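Local structure of chitinase (4TXG) at residues V461-R466 / T627-L632; N503-L508 / F602-G607; H524-E529 / T579-S584. The protein probably binds chitin and hydrolyses its glycosidic bonds as a family 18 chitinase. All coordinates share one frame; numbering follows the deposited sequence.

Contact 1 of 3, residues V461-R466 / T627-L632. With CS (cesium ion), chain M.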
loop_
_atom_site.group_PDB
_atom_site.type_symbol
_atom_site.label_atom_id
_atom_site.label_comp_id
_atom_site.label_asym_id
_atom_site.label_seq_id
_atom_site.Cartn_x
_atom_site.Cartn_y
_atom_site.Cartn_z
ATOM N N VAL A 461 -1.044 -8.912 -0.447
ATOM C CA VAL A 461 -2.004 -10.011 -0.416
ATOM C C VAL A 461 -2.341 -10.324 1.040
ATOM O O VAL A 461 -1.516 -10.083 1.938
ATOM C CB VAL A 461 -1.457 -11.289 -1.092
ATOM C CG1 VAL A 461 -1.148 -11.034 -2.562
ATOM C CG2 VAL A 461 -0.223 -11.812 -0.350
ATOM N N PRO A 462 -3.552 -10.847 1.290
ATOM C CA PRO A 462 -3.963 -11.151 2.664
ATOM C C PRO A 462 -3.676 -12.590 3.071
ATOM O O PRO A 462 -3.854 -13.493 2.258
ATOM C CB PRO A 462 -5.472 -10.914 2.623
ATOM C CG PRO A 462 -5.847 -11.382 1.239
ATOM C CD PRO A 462 -4.683 -10.982 0.347
ATOM N N TYR A 463 -3.240 -12.795 4.312
ATOM C CA TYR A 463 -3.138 -14.145 4.861
ATOM C C TYR A 463 -4.284 -14.373 5.848
ATOM O O TYR A 463 -4.160 -15.118 6.821
ATOM C CB TYR A 463 -1.787 -14.367 5.554
ATOM C CG TYR A 463 -0.583 -14.571 4.644
ATOM C CD1 TYR A 463 -0.692 -14.503 3.253
ATOM C CD2 TYR A 463 0.665 -14.857 5.193
ATOM C CE1 TYR A 463 0.433 -14.699 2.439
ATOM C CE2 TYR A 463 1.785 -15.068 4.395
ATOM C CZ TYR A 463 1.668 -14.982 3.030
ATOM O OH TYR A 463 2.794 -15.185 2.255
ATOM N N TYR A 464 -5.414 -13.728 5.582
ATOM C CA TYR A 464 -6.566 -13.794 6.471
ATOM C C TYR A 464 -7.823 -13.731 5.610
ATOM O O TYR A 464 -7.757 -13.406 4.431
ATOM C CB TYR A 464 -6.560 -12.642 7.482
ATOM C CG TYR A 464 -6.673 -11.300 6.791
ATOM C CD1 TYR A 464 -5.535 -10.637 6.349
ATOM C CD2 TYR A 464 -7.917 -10.723 6.525
ATOM C CE1 TYR A 464 -5.624 -9.432 5.692
ATOM C CE2 TYR A 464 -8.012 -9.508 5.861
ATOM C CZ TYR A 464 -6.860 -8.873 5.442
ATOM O OH TYR A 464 -6.934 -7.666 4.779
ATOM N N THR A 465 -8.962 -14.027 6.217
ATOM C CA THR A 465 -10.244 -13.986 5.527
ATOM C C THR A 465 -11.091 -12.792 5.944
ATOM O O THR A 465 -10.860 -12.181 6.994
ATOM C CB THR A 465 -11.078 -15.252 5.823
ATOM O OG1 THR A 465 -11.471 -15.229 7.200
ATOM C CG2 THR A 465 -10.264 -16.508 5.556
ATOM N N ARG A 466 -12.071 -12.471 5.105
ATOM C CA ARG A 466 -13.232 -11.676 5.511
ATOM C C ARG A 466 -14.443 -12.495 5.099
ATOM O O ARG A 466 -14.354 -13.326 4.195
ATOM C CB ARG A 466 -13.273 -10.302 4.841
ATOM C CG ARG A 466 -12.081 -9.396 5.099
ATOM C CD ARG A 466 -11.943 -8.977 6.551
ATOM N NE ARG A 466 -11.108 -7.782 6.641
ATOM C CZ ARG A 466 -10.640 -7.286 7.778
ATOM N NH1 ARG A 466 -10.919 -7.888 8.929
ATOM N NH2 ARG A 466 -9.892 -6.191 7.759
ATOM N N THR A 627 3.497 -21.970 4.478
ATOM C CA THR A 627 3.204 -22.466 3.124
ATOM C C THR A 627 3.161 -21.363 2.055
ATOM O O THR A 627 3.800 -21.481 1.004
ATOM C CB THR A 627 1.879 -23.245 3.102
ATOM O OG1 THR A 627 2.044 -24.449 3.853
ATOM C CG2 THR A 627 1.481 -23.608 1.668
ATOM N N LEU A 628 2.429 -20.288 2.313
ATOM C CA LEU A 628 2.278 -19.255 1.289
ATOM C C LEU A 628 3.570 -18.450 1.074
ATOM O O LEU A 628 3.957 -18.166 -0.062
ATOM C CB LEU A 628 1.121 -18.315 1.637
ATOM C CG LEU A 628 -0.242 -18.996 1.778
ATOM C CD1 LEU A 628 -1.329 -17.953 2.018
ATOM C CD2 LEU A 628 -0.579 -19.858 0.557
ATOM N N THR A 629 4.246 -18.100 2.157
ATOM C CA THR A 629 5.519 -17.402 2.037
ATOM C C THR A 629 6.560 -18.297 1.363
ATOM O O THR A 629 7.380 -17.821 0.580
ATOM C CB THR A 629 6.006 -16.928 3.411
ATOM O OG1 THR A 629 5.085 -15.946 3.904
ATOM C CG2 THR A 629 7.386 -16.303 3.312
ATOM N N SER A 630 6.510 -19.599 1.645
ATOM C CA SER A 630 7.440 -20.532 1.017
ATOM C C SER A 630 7.192 -20.630 -0.485
ATOM O O SER A 630 8.132 -20.747 -1.280
ATOM C CB SER A 630 7.340 -21.921 1.656
ATOM O OG SER A 630 7.820 -21.892 2.993
ATOM N N LEU A 631 5.921 -20.594 -0.869
ATOM C CA LEU A 631 5.569 -20.615 -2.284
ATOM C C LEU A 631 6.076 -19.355 -2.970
ATOM O O LEU A 631 6.652 -19.428 -4.055
ATOM C CB LEU A 631 4.055 -20.748 -2.470
ATOM C CG LEU A 631 3.521 -20.656 -3.906
ATOM C CD1 LEU A 631 4.127 -21.723 -4.803
ATOM C CD2 LEU A 631 1.988 -20.765 -3.892
ATOM N N LEU A 632 5.864 -18.202 -2.340
ATOM C CA LEU A 632 6.377 -16.946 -2.892
ATOM C C LEU A 632 7.906 -16.991 -3.036
ATOM O O LEU A 632 8.461 -16.657 -4.090
ATOM C CB LEU A 632 5.970 -15.761 -2.008
ATOM C CG LEU A 632 4.504 -15.347 -2.040
ATOM C CD1 LEU A 632 4.225 -14.330 -0.940
ATOM C CD2 LEU A 632 4.135 -14.788 -3.405
HETATM CS CS CS M . -5.505 -5.758 6.702
HETATM O O HOH W 1 -3.001 -3.611 6.499
HETATM O O HOH W 2 -6.622 -5.373 9.450
#
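Tyr463, just past the end of strand 457-462, faces the first turn of helix 627-636, and the two backbones come closest at Tyr463 and Leu628, whose CA atoms are 8.3 Å apart. Nearly everything that passes between the segments is carried by the Tyr463 side chain. Its CG lies anti to the carbonyl carbon (chi1 -76°), which sends the phenol out toward the helix. There the hydroxyl of Tyr463 meets the hydroxyl of Thr629 in a 2.9 Å hydrogen bond between OH and OG1, either of which could donate. OG1 lies at the ring edge, in its plane. The two side chains cross at about a right angle, the threonine hydroxyl meeting the phenol at its rim.

Leu628 supplies the apolar part. Sliding past the tyrosine in the opposite direction, it places CD1 over the ring of Tyr463 in an off-centre CH-pi contact, 4.1 Å from the centroid and 30° off the ring normal. Further out, CB of Leu628 packs 3.7 Å from CZ of Tyr463, and CD1 of Leu632, one turn on, sits 3.6 Å from OH of Tyr463. Leu628 CB and Leu632 CD1 thus flank the hydroxyl that bonds Thr629. The helix start is fixed separately, because the backbone N atoms of Leu628 and Thr629 both donate to the carboxylate of Asp608.

Next along the chain, Tyr464 turns elsewhere: its OH binds a cesium ion at 3.1 Å together with Asp398 and two waters. In the (beta/alpha)8 barrel of family 18, the contact joins the end of a barrel strand to the helix that follows the last strand, 599-603, next to a bound cesium ion near the strand ends.

Contact 2 of 3, residues N503-L508 / F602-G607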
loop_
_atom_site.group_PDB
_atom_site.type_symbol
_atom_site.label_atom_id
_atom_site.label_comp_id
_atom_site.label_asym_id
_atom_site.label_seq_id
_atom_site.Cartn_x
_atom_site.Cartn_y
_atom_site.Cartn_z
ATOM N N ASN A 503 -15.178 -16.568 12.581
ATOM C CA ASN A 503 -14.708 -15.219 12.884
ATOM C C ASN A 503 -13.714 -15.217 14.056
ATOM O O ASN A 503 -13.786 -14.370 14.940
ATOM C CB ASN A 503 -15.928 -14.330 13.187
ATOM C CG ASN A 503 -15.596 -12.846 13.277
ATOM O OD1 ASN A 503 -14.778 -12.320 12.524
ATOM N ND2 ASN A 503 -16.247 -12.163 14.214
ATOM N N ILE A 504 -12.782 -16.169 14.065
ATOM C CA ILE A 504 -11.996 -16.400 15.279
ATOM C C ILE A 504 -10.950 -15.324 15.559
ATOM O O ILE A 504 -10.465 -15.216 16.679
ATOM C CB ILE A 504 -11.300 -17.787 15.257
ATOM C CG1 ILE A 504 -10.071 -17.810 14.342
ATOM C CG2 ILE A 504 -12.302 -18.874 14.884
ATOM C CD1 ILE A 504 -9.210 -19.087 14.532
ATOM N N TRP A 505 -10.610 -14.523 14.552
ATOM C CA TRP A 505 -9.681 -13.417 14.762
ATOM C C TRP A 505 -10.431 -12.090 14.886
ATOM O O TRP A 505 -9.933 -11.043 14.482
ATOM C CB TRP A 505 -8.661 -13.353 13.628
ATOM C CG TRP A 505 -7.400 -14.099 13.937
ATOM C CD1 TRP A 505 -7.182 -14.958 14.977
ATOM C CD2 TRP A 505 -6.176 -14.045 13.197
ATOM N NE1 TRP A 505 -5.891 -15.439 14.932
ATOM C CE2 TRP A 505 -5.256 -14.895 13.845
ATOM C CE3 TRP A 505 -5.769 -13.357 12.050
ATOM C CZ2 TRP A 505 -3.945 -15.072 13.384
ATOM C CZ3 TRP A 505 -4.472 -13.539 11.593
ATOM C CH2 TRP A 505 -3.578 -14.382 12.261
ATOM N N HIS A 506 -11.628 -12.147 15.463
ATOM C CA HIS A 506 -12.433 -10.948 15.693
ATOM C C HIS A 506 -11.789 -9.962 16.662
ATOM O O HIS A 506 -10.974 -10.338 17.512
ATOM C CB HIS A 506 -13.805 -11.333 16.241
ATOM C CG HIS A 506 -13.740 -12.110 17.520
ATOM N ND1 HIS A 506 -13.843 -13.484 17.562
ATOM C CD2 HIS A 506 -13.563 -11.707 18.800
ATOM C CE1 HIS A 506 -13.739 -13.894 18.814
ATOM N NE2 HIS A 506 -13.570 -12.835 19.587
ATOM N N ASP A 507 -12.171 -8.699 16.520
ATOM C CA ASP A 507 -11.976 -7.699 17.559
ATOM C C ASP A 507 -13.183 -7.715 18.498
ATOM O O ASP A 507 -14.228 -8.289 18.175
ATOM C CB ASP A 507 -11.792 -6.304 16.955
ATOM C CG ASP A 507 -10.484 -6.162 16.195
ATOM O OD1 ASP A 507 -9.482 -6.780 16.611
ATOM O OD2 ASP A 507 -10.461 -5.432 15.179
ATOM N N LEU A 508 -13.037 -7.089 19.662
ATOM C CA LEU A 508 -14.137 -6.968 20.612
ATOM C C LEU A 508 -14.614 -5.523 20.698
ATOM O O LEU A 508 -13.813 -4.599 20.593
ATOM C CB LEU A 508 -13.705 -7.456 21.997
ATOM C CG LEU A 508 -13.249 -8.909 22.108
ATOM C CD1 LEU A 508 -12.544 -9.148 23.435
ATOM C CD2 LEU A 508 -14.435 -9.846 21.963
ATOM N N PHE A 602 2.592 -8.918 2.494
ATOM C CA PHE A 602 1.419 -9.609 3.023
ATOM C C PHE A 602 1.134 -9.226 4.470
ATOM O O PHE A 602 2.046 -8.948 5.254
ATOM C CB PHE A 602 1.573 -11.140 2.878
ATOM C CG PHE A 602 2.869 -11.681 3.398
ATOM C CD1 PHE A 602 2.985 -12.067 4.719
ATOM C CD2 PHE A 602 3.966 -11.815 2.566
ATOM C CE1 PHE A 602 4.175 -12.577 5.206
ATOM C CE2 PHE A 602 5.163 -12.325 3.053
ATOM C CZ PHE A 602 5.264 -12.702 4.374
ATOM N N TRP A 603 -0.159 -9.160 4.782
ATOM C CA TRP A 603 -0.654 -9.004 6.138
ATOM C C TRP A 603 -1.396 -10.288 6.485
ATOM O O TRP A 603 -2.341 -10.618 5.770
ATOM C CB TRP A 603 -1.616 -7.812 6.226
ATOM C CG TRP A 603 -2.148 -7.617 7.599
ATOM C CD1 TRP A 603 -3.138 -8.339 8.210
ATOM C CD2 TRP A 603 -1.690 -6.668 8.558
ATOM N NE1 TRP A 603 -3.323 -7.892 9.497
ATOM C CE2 TRP A 603 -2.455 -6.856 9.731
ATOM C CE3 TRP A 603 -0.710 -5.663 8.541
ATOM C CZ2 TRP A 603 -2.270 -6.080 10.877
ATOM C CZ3 TRP A 603 -0.534 -4.895 9.673
ATOM C CH2 TRP A 603 -1.307 -5.106 10.827
ATOM N N GLU A 604 -1.018 -11.030 7.526
ATOM C CA GLU A 604 0.144 -10.816 8.385
ATOM C C GLU A 604 0.852 -12.161 8.528
ATOM O O GLU A 604 0.280 -13.202 8.201
ATOM C CB GLU A 604 -0.277 -10.301 9.769
ATOM C CG GLU A 604 -1.311 -11.231 10.419
ATOM C CD GLU A 604 -1.642 -10.883 11.858
ATOM O OE1 GLU A 604 -2.769 -10.388 12.108
ATOM O OE2 GLU A 604 -0.789 -11.123 12.737
ATOM N N LEU A 605 2.080 -12.147 9.035
ATOM C CA LEU A 605 2.879 -13.368 9.134
ATOM C C LEU A 605 2.155 -14.494 9.888
ATOM O O LEU A 605 2.201 -15.657 9.479
ATOM C CB LEU A 605 4.218 -13.055 9.800
ATOM C CG LEU A 605 5.225 -12.390 8.854
ATOM C CD1 LEU A 605 6.272 -11.595 9.634
ATOM C CD2 LEU A 605 5.902 -13.458 8.005
ATOM N N ALA A 606 1.456 -14.147 10.962
ATOM C CA ALA A 606 0.822 -15.160 11.810
ATOM C C ALA A 606 -0.340 -15.893 11.134
ATOM O O ALA A 606 -0.816 -16.909 11.646
ATOM C CB ALA A 606 0.341 -14.532 13.103
ATOM N N GLY A 607 -0.802 -15.385 9.999
ATOM C CA GLY A 607 -1.901 -16.026 9.295
ATOM C C GLY A 607 -1.496 -17.139 8.337
ATOM O O GLY A 607 -2.350 -17.898 7.873
#
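Trp505, on a type I turn from Asn503 to His506, reaches across to the loop that follows strand 599-603 and meets Glu604, Ala606 and Gly607 with the six-membered end of its indole. The apolar and van der Waals contacts are all made by that end. CH2 of Trp505 lies 4.0 Å from CB of Ala606 and 3.7 Å from the backbone N of Gly607. Both the Ala606 carbonyl carbon and the Gly607 N lie at the edge of the ring, near its plane, so the indole abuts the short 3-10 turn 605-607 edge-on.

A second kind of contact brings a carboxylate to the indole. Glu604 approaches from the opposite direction, and its carboxylate lies obliquely to the ring, OE1 3.6 Å from CZ3 of Trp505 and the two planes turned 42° apart. The glutamate's CG sits between the backbone N and the carbonyl carbon (chi1 54°) and the rest of the chain is extended, which carries the acid group out to the indole. The peptide bond before Glu604 is cis, as is familiar after the tryptophan ending the last barrel strand of family 18 chitinases.

Hydrogen bonds act within each segment or reach outside the pair. ND1 of His506 donates to Asn503 O at 2.8 Å, tying up the turn, and Gly607 N bonds Glu604 O at 3.0 Å. The polar end of the indole, NE1, bonds to the hydroxyl of Tyr540, while Glu604 OE2 is held by Thr161 and Arg164.

Arg164 also makes a cation-pi contact with Trp505. The chemistry therefore implies that one guanidinium is shared by the glutamate and the indole, which probably couples electrostatically two groups that themselves meet only through weak contacts.

Contact 3 of 3, residues H524-E529 / T579-S584. With CS (cesium ion), chain C.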
loop_
_atom_site.group_PDB
_atom_site.type_symbol
_atom_site.label_atom_id
_atom_site.label_comp_id
_atom_site.label_asym_id
_atom_site.label_seq_id
_atom_site.Cartn_x
_atom_site.Cartn_y
_atom_site.Cartn_z
ATOM N N HIS A 524 -6.993 -21.442 9.832
ATOM C CA HIS A 524 -8.319 -21.806 10.302
ATOM C C HIS A 524 -9.248 -22.046 9.111
ATOM O O HIS A 524 -10.029 -22.993 9.125
ATOM C CB HIS A 524 -8.901 -20.742 11.242
ATOM C CG HIS A 524 -10.238 -21.127 11.802
ATOM N ND1 HIS A 524 -10.431 -22.278 12.525
ATOM C CD2 HIS A 524 -11.451 -20.527 11.707
ATOM C CE1 HIS A 524 -11.709 -22.370 12.873
ATOM N NE2 HIS A 524 -12.345 -21.325 12.378
ATOM N N ALA A 525 -9.140 -21.222 8.068
ATOM C CA ALA A 525 -9.922 -21.439 6.853
ATOM C C ALA A 525 -9.598 -22.791 6.204
ATOM O O ALA A 525 -10.476 -23.443 5.642
ATOM C CB ALA A 525 -9.685 -20.302 5.859
ATOM N N LYS A 526 -8.337 -23.206 6.281
ATOM C CA LYS A 526 -7.944 -24.506 5.743
ATOM C C LYS A 526 -8.542 -25.649 6.571
ATOM O O LYS A 526 -8.927 -26.683 6.017
ATOM C CB LYS A 526 -6.412 -24.615 5.665
ATOM C CG LYS A 526 -5.818 -23.825 4.487
ATOM C CD LYS A 526 -6.134 -24.554 3.184
ATOM C CE LYS A 526 -6.237 -23.636 1.975
ATOM N NZ LYS A 526 -6.712 -24.406 0.762
ATOM N N ASN A 527 -8.624 -25.474 7.887
ATOM C CA ASN A 527 -9.305 -26.466 8.720
ATOM C C ASN A 527 -10.808 -26.532 8.428
ATOM O O ASN A 527 -11.379 -27.619 8.361
ATOM C CB ASN A 527 -9.065 -26.186 10.205
ATOM C CG ASN A 527 -7.678 -26.626 10.655
ATOM O OD1 ASN A 527 -7.108 -27.572 10.102
ATOM N ND2 ASN A 527 -7.129 -25.946 11.660
ATOM N N LEU A 528 -11.449 -25.382 8.240
ATOM C CA LEU A 528 -12.885 -25.391 7.949
ATOM C C LEU A 528 -13.160 -26.152 6.658
ATOM O O LEU A 528 -14.118 -26.926 6.573
ATOM C CB LEU A 528 -13.436 -23.965 7.853
ATOM C CG LEU A 528 -13.484 -23.203 9.180
ATOM C CD1 LEU A 528 -14.055 -21.808 8.969
ATOM C CD2 LEU A 528 -14.301 -23.977 10.221
ATOM N N GLU A 529 -12.303 -25.931 5.663
ATOM C CA GLU A 529 -12.379 -26.627 4.375
ATOM C C GLU A 529 -12.287 -28.143 4.577
ATOM O O GLU A 529 -12.965 -28.933 3.899
ATOM C CB GLU A 529 -11.253 -26.128 3.440
ATOM C CG GLU A 529 -11.283 -26.736 2.036
ATOM C CD GLU A 529 -10.075 -26.350 1.173
ATOM O OE1 GLU A 529 -9.323 -25.418 1.544
ATOM O OE2 GLU A 529 -9.875 -26.995 0.114
ATOM N N THR A 579 -11.002 -16.260 0.831
ATOM C CA THR A 579 -9.730 -16.819 1.266
ATOM C C THR A 579 -8.588 -16.460 0.316
ATOM O O THR A 579 -8.780 -15.786 -0.699
ATOM C CB THR A 579 -9.817 -18.359 1.407
ATOM O OG1 THR A 579 -10.199 -18.937 0.153
ATOM C CG2 THR A 579 -10.853 -18.743 2.470
ATOM N N GLU A 580 -7.389 -16.896 0.674
ATOM C CA GLU A 580 -6.205 -16.718 -0.154
ATOM C C GLU A 580 -5.371 -17.963 0.084
ATOM O O GLU A 580 -5.049 -18.279 1.232
ATOM C CB GLU A 580 -5.446 -15.440 0.235
ATOM C CG GLU A 580 -4.258 -15.088 -0.660
ATOM C CD GLU A 580 -4.671 -14.357 -1.932
ATOM O OE1 GLU A 580 -5.464 -14.908 -2.723
ATOM O OE2 GLU A 580 -4.211 -13.221 -2.142
ATOM N N ASP A 581 -5.047 -18.712 -0.965
ATOM C CA ASP A 581 -4.268 -19.932 -0.731
ATOM C C ASP A 581 -3.303 -20.201 -1.877
ATOM O O ASP A 581 -2.988 -19.292 -2.645
ATOM C CB ASP A 581 -5.186 -21.145 -0.446
ATOM C CG ASP A 581 -6.113 -21.520 -1.604
ATOM O OD1 ASP A 581 -5.833 -21.206 -2.783
ATOM O OD2 ASP A 581 -7.141 -22.188 -1.316
ATOM N N GLU A 582 -2.805 -21.430 -1.983
ATOM C CA GLU A 582 -1.689 -21.664 -2.895
ATOM C C GLU A 582 -2.059 -21.413 -4.353
ATOM O O GLU A 582 -1.213 -21.006 -5.153
ATOM C CB GLU A 582 -1.149 -23.082 -2.720
ATOM C CG GLU A 582 -0.505 -23.283 -1.354
ATOM C CD GLU A 582 -0.602 -24.712 -0.849
ATOM O OE1 GLU A 582 -1.550 -25.022 -0.080
ATOM O OE2 GLU A 582 0.282 -25.520 -1.204
ATOM N N GLN A 583 -3.320 -21.636 -4.706
ATOM C CA GLN A 583 -3.709 -21.456 -6.102
ATOM C C GLN A 583 -3.701 -19.974 -6.475
ATOM O O GLN A 583 -3.201 -19.602 -7.543
ATOM C CB GLN A 583 -5.086 -22.070 -6.383
ATOM C CG GLN A 583 -5.433 -22.089 -7.884
ATOM C CD GLN A 583 -6.719 -22.842 -8.180
ATOM O OE1 GLN A 583 -7.399 -23.303 -7.264
ATOM N NE2 GLN A 583 -7.054 -22.975 -9.465
ATOM N N SER A 584 -4.237 -19.124 -5.597
ATOM C CA SER A 584 -4.314 -17.703 -5.914
ATOM C C SER A 584 -2.956 -17.024 -5.756
ATOM O O SER A 584 -2.618 -16.127 -6.533
ATOM C CB SER A 584 -5.368 -16.995 -5.051
ATOM O OG SER A 584 -5.175 -17.204 -3.661
HETATM CS CS CS C . -15.527 -29.533 2.347
HETATM O O HOH W 3 -4.040 -24.112 -1.200
HETATM O O HOH W 4 -4.711 -26.027 0.511
#
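Lys526 and Asp581 cross at about a right angle, the lysine ending at the carboxylate of the aspartate. NZ of Lys526 forms a salt bridge of 3.1 Å to Asp581 OD2, approaching from above the carboxylate plane, 38° out of it. The lysine chain is bent at chi2 (-73°), and CE of Lys526 lies 3.6 Å from CB of Asp581. One turn on, Glu529 offers a second acid to the same ammonium group: Lys526 NZ is 2.9 Å from Glu529 OE1, which it meets on the syn lone pair. NZ thus lies between two acids, and Asp581 OD2 is shared in turn with Arg557, so the charges probably balance one another.

Asp581 also caps the start of helix 582-594, which precedes the last strand of the (beta/alpha)8 barrel. As N-cap its OD1 accepts from Gln583 N, and N of Asp581 donates to Ser584 OG at 3.1 Å, completing a capping box. The same aspartate therefore caps one helix and holds a lysine from another, helix 522-530. Water joins the cluster too: Lys526 NZ donates to water 4 at 2.6 Å and, weakly, to water 3. Glu582 N also donates to water 3, and that water donates to Glu582 OE1.

Apart from this polar cluster, Ala525 and Thr579 meet methyl to methyl, CB to CG2 at 3.9 Å. At the end of segment 524-529, the carbonyl O of Glu529 binds a cesium ion at 3.0 Å, together with Tyr555 O and Ser554 OG.

Overall arrangement
Contacts 1 and 2 share the barrel sheet, where strands 457-462 and 599-603 are neighbours: Tyr463 N lies 2.8 Å from Trp603 O, a probable hydrogen bond, and the rings of Tyr463 and Phe602 stack. Their centres are about 12 Å apart. Contact 3, about 9 Å from contact 1 and 14 Å from contact 2 between centres, lies nested in the loops both close; Glu580 and Glu582 touch the segments of contact 1, and His524 touches Ile504 of contact 2. The cesium ion on Tyr464 lies 4.1 Å from Trp603 NE1, in what is probably the substrate-binding cleft at the strand ends, as in other family 18 chitinases.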